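Local coordinates for single-stranded DNA-binding protein DdrB (Deinococcus radiodurans, PDB 4NOE) that binds single-stranded DNA and assists its accurate annealing, probably as part of the DNA damage response, at residues E[6-11]-E[20-25]. Residues are numbered along the deposited sequence; the frame is centred on the assembly and turned at random.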
ATOM      1  N   LEU E   6      25.451  -6.062 -36.645  1.00 24.69           N
ATOM      2  CA  LEU E   6      24.544  -5.943 -35.509  1.00 26.21           C
ATOM      3  C   LEU E   6      24.512  -4.482 -35.092  1.00 23.51           C
ATOM      4  O   LEU E   6      25.369  -3.699 -35.509  1.00 23.47           O
ATOM      5  CB  LEU E   6      25.015  -6.804 -34.328  1.00 23.56           C
ATOM      6  CG  LEU E   6      24.838  -8.328 -34.284  1.00 38.31           C
ATOM      7  CD1 LEU E   6      25.453  -9.019 -35.470  1.00 48.09           C
ATOM      8  CD2 LEU E   6      25.462  -8.880 -33.024  1.00 43.93           C
ATOM      9  N   GLN E   7      23.515  -4.124 -34.287  1.00 17.80           N
ATOM     10  CA  GLN E   7      23.471  -2.837 -33.618  1.00 20.21           C
ATOM     11  C   GLN E   7      23.352  -3.086 -32.124  1.00 21.22           C
ATOM     12  O   GLN E   7      22.692  -4.027 -31.686  1.00 21.02           O
ATOM     13  CB  GLN E   7      22.271  -2.009 -34.083  1.00 15.81           C
ATOM     14  CG  GLN E   7      22.355  -1.502 -35.515  1.00 29.51           C
ATOM     15  CD  GLN E   7      21.144  -0.655 -35.873  1.00 51.66           C
ATOM     16  OE1 GLN E   7      20.034  -1.170 -36.024  1.00 59.83           O
ATOM     17  NE2 GLN E   7      21.349   0.656 -35.987  1.00 54.62           N
ATOM     18  N   ILE E   8      24.007  -2.260 -31.333  1.00 14.23           N
ATOM     19  CA  ILE E   8      23.861  -2.393 -29.898  1.00 13.54           C
ATOM     20  C   ILE E   8      23.474  -1.039 -29.338  1.00 13.11           C
ATOM     21  O   ILE E   8      24.019  -0.013 -29.747  1.00 15.64           O
ATOM     22  CB  ILE E   8      25.115  -3.016 -29.220  1.00 18.08           C
ATOM     23  CG1 ILE E   8      25.085  -2.795 -27.710  1.00 16.50           C
ATOM     24  CG2 ILE E   8      26.407  -2.454 -29.793  1.00 13.81           C
ATOM     25  CD1 ILE E   8      26.236  -3.495 -26.989  1.00 16.81           C
ATOM     26  N   GLU E   9      22.487  -1.038 -28.447  1.00 12.65           N
ATOM     27  CA  GLU E   9      22.011   0.198 -27.852  1.00 16.69           C
ATOM     28  C   GLU E   9      22.657   0.386 -26.500  1.00 15.51           C
ATOM     29  O   GLU E   9      22.597  -0.498 -25.640  1.00 17.27           O
ATOM     30  CB  GLU E   9      20.479   0.180 -27.699  1.00 14.28           C
ATOM     31  N   PHE E  10      23.286   1.539 -26.316  1.00 15.48           N
ATOM     32  CA  PHE E  10      23.913   1.868 -25.048  1.00 18.40           C
ATOM     33  C   PHE E  10      23.182   3.019 -24.387  1.00 20.33           C
ATOM     34  O   PHE E  10      22.497   3.808 -25.047  1.00 13.85           O
ATOM     35  CB  PHE E  10      25.360   2.328 -25.249  1.00 15.64           C
ATOM     36  CG  PHE E  10      26.312   1.242 -25.674  1.00 19.21           C
ATOM     37  CD1 PHE E  10      26.797   0.325 -24.753  1.00 14.79           C
ATOM     38  CD2 PHE E  10      26.761   1.175 -26.982  1.00 17.08           C
ATOM     39  CE1 PHE E  10      27.688  -0.654 -25.132  1.00 12.96           C
ATOM     40  CE2 PHE E  10      27.663   0.204 -27.369  1.00 18.94           C
ATOM     41  CZ  PHE E  10      28.127  -0.715 -26.441  1.00 14.68           C
ATOM     42  N   ILE E  11      23.353   3.106 -23.076  1.00 12.45           N
ATOM     43  CA  ILE E  11      23.060   4.306 -22.335  1.00 10.67           C
ATOM     44  C   ILE E  11      24.436   4.847 -21.959  1.00 22.13           C
ATOM     45  O   ILE E  11      25.219   4.159 -21.300  1.00 19.73           O
ATOM     46  CB  ILE E  11      22.274   4.000 -21.063  1.00 12.84           C
ATOM     47  CG1 ILE E  11      20.919   3.373 -21.402  1.00 17.59           C
ATOM     48  CG2 ILE E  11      22.074   5.279 -20.253  1.00 10.21           C
ATOM     49  CD1 ILE E  11      19.987   4.301 -22.188  1.00 19.23           C
ATOM     50  N   VAL E  20      25.015   1.824 -31.539  1.00 16.98           N
ATOM     51  CA  VAL E  20      26.293   1.634 -32.222  1.00 18.55           C
ATOM     52  C   VAL E  20      26.222   0.480 -33.229  1.00 23.03           C
ATOM     53  O   VAL E  20      25.619  -0.569 -32.950  1.00 17.92           O
ATOM     54  CB  VAL E  20      27.413   1.353 -31.194  1.00 25.49           C
ATOM     55  CG1 VAL E  20      28.707   0.933 -31.890  1.00 22.63           C
ATOM     56  CG2 VAL E  20      27.645   2.569 -30.321  1.00 26.30           C
ATOM     57  N   ASN E  21      26.833   0.666 -34.401  1.00 25.02           N
ATOM     58  CA  ASN E  21      26.926  -0.412 -35.385  1.00 31.99           C
ATOM     59  C   ASN E  21      28.139  -1.313 -35.144  1.00 27.56           C
ATOM     60  O   ASN E  21      29.224  -0.824 -34.832  1.00 32.63           O
ATOM     61  CB  ASN E  21      26.963   0.158 -36.802  1.00 36.56           C
ATOM     62  CG  ASN E  21      25.669   0.842 -37.185  1.00 42.24           C
ATOM     63  OD1 ASN E  21      24.575   0.344 -36.914  1.00 43.12           O
ATOM     64  ND2 ASN E  21      25.787   1.997 -37.815  1.00 51.18           N
ATOM     65  N   VAL E  22      27.936  -2.622 -35.266  1.00 22.33           N
ATOM     66  CA  VAL E  22      29.001  -3.615 -35.101  1.00 29.82           C
ATOM     67  C   VAL E  22      29.145  -4.401 -36.411  1.00 38.26           C
ATOM     68  O   VAL E  22      28.154  -4.918 -36.940  1.00 34.39           O
ATOM     69  CB  VAL E  22      28.677  -4.606 -33.958  1.00 37.58           C
ATOM     70  CG1 VAL E  22      29.887  -5.475 -33.632  1.00 34.63           C
ATOM     71  CG2 VAL E  22      28.228  -3.856 -32.713  1.00 43.00           C
ATOM     72  N   GLU E  23      30.365  -4.481 -36.936  1.00 40.12           N
ATOM     73  CA  GLU E  23      30.604  -5.075 -38.257  1.00 40.50           C
ATOM     74  C   GLU E  23      30.355  -6.577 -38.272  1.00 36.55           C
ATOM     75  O   GLU E  23      29.686  -7.102 -39.159  1.00 36.87           O
ATOM     76  CB  GLU E  23      32.029  -4.784 -38.724  1.00 45.18           C
ATOM     77  N   HIS E  24      30.891  -7.270 -37.280  1.00 39.88           N
ATOM     78  CA  HIS E  24      30.662  -8.701 -37.181  1.00 44.69           C
ATOM     79  C   HIS E  24      30.295  -9.122 -35.767  1.00 46.15           C
ATOM     80  O   HIS E  24      30.827  -8.598 -34.786  1.00 53.30           O
ATOM     81  CB  HIS E  24      31.888  -9.486 -37.668  1.00 49.67           C
ATOM     82  N   GLU E  25      29.368 -10.067 -35.699  1.00 45.71           N
ATOM     83  CA  GLU E  25      28.964 -10.766 -34.485  1.00 48.26           C
ATOM     84  C   GLU E  25      30.129 -11.130 -33.556  1.00 50.11           C
ATOM     85  O   GLU E  25      30.023 -11.014 -32.333  1.00 47.82           O
ATOM     86  CB  GLU E  25      28.236 -12.036 -34.929  1.00 57.58           C
ATOM     87  CG  GLU E  25      27.638 -12.910 -33.851  1.00 65.19           C
ATOM     88  CD  GLU E  25      26.736 -13.968 -34.457  1.00 74.28           C
ATOM     89  OE1 GLU E  25      25.987 -13.628 -35.395  1.00 78.85           O
ATOM     90  OE2 GLU E  25      26.783 -15.137 -34.019  1.00 77.09           O
TER
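The CG2 methyl of Ile8 sits against Val22 CG2 at 3.7 Å and, a little farther off, against Val20 CB, so that one isoleucine branch bridges two valines of the neighbouring strand. It can do so because CG1 stands anti to the backbone N (chi1 165°), which leaves CG2 as the branch turned across the ladder, while Ile8 CG1 leads away and lies over one face of the Phe10 ring, 3.9 Å above its plane and offset toward the rim. That ring swings back towards strand 20-22 and receives Val20 CG2 at its edge, near the ring plane, 3.7 Å from CD2. At the other end Leu6 CD1 rests on the backbone of Glu25, 4.0 Å from its CA, where the chain has left the sheet. Four backbone bonds join the segments at the open end of the hairpin of strands 6-11 and 17-22, in the hydrogen-bonded pairs Leu6-Val22 and Ile8-Val20. Between them Gln7 and Asn21, a non-hydrogen-bonded pair, stand side by side on the other face, their amide planes 24° apart; Asn21 OD1 lies 3.2 Å from Gln7 CG and takes a weak bond from Gln7 NE2, which also makes a weak one to Gln7 OE1 of a third subunit. Helix 28-37 packs on the apolar face, Gln32 touching Ile8, Val31 Val22, and Tyr35 both Phe10 and Val20. Leu6 to Glu9 pair antiparallel with a strand of a second subunit and Val20 with one of the third, carrying the sheet across both interfaces.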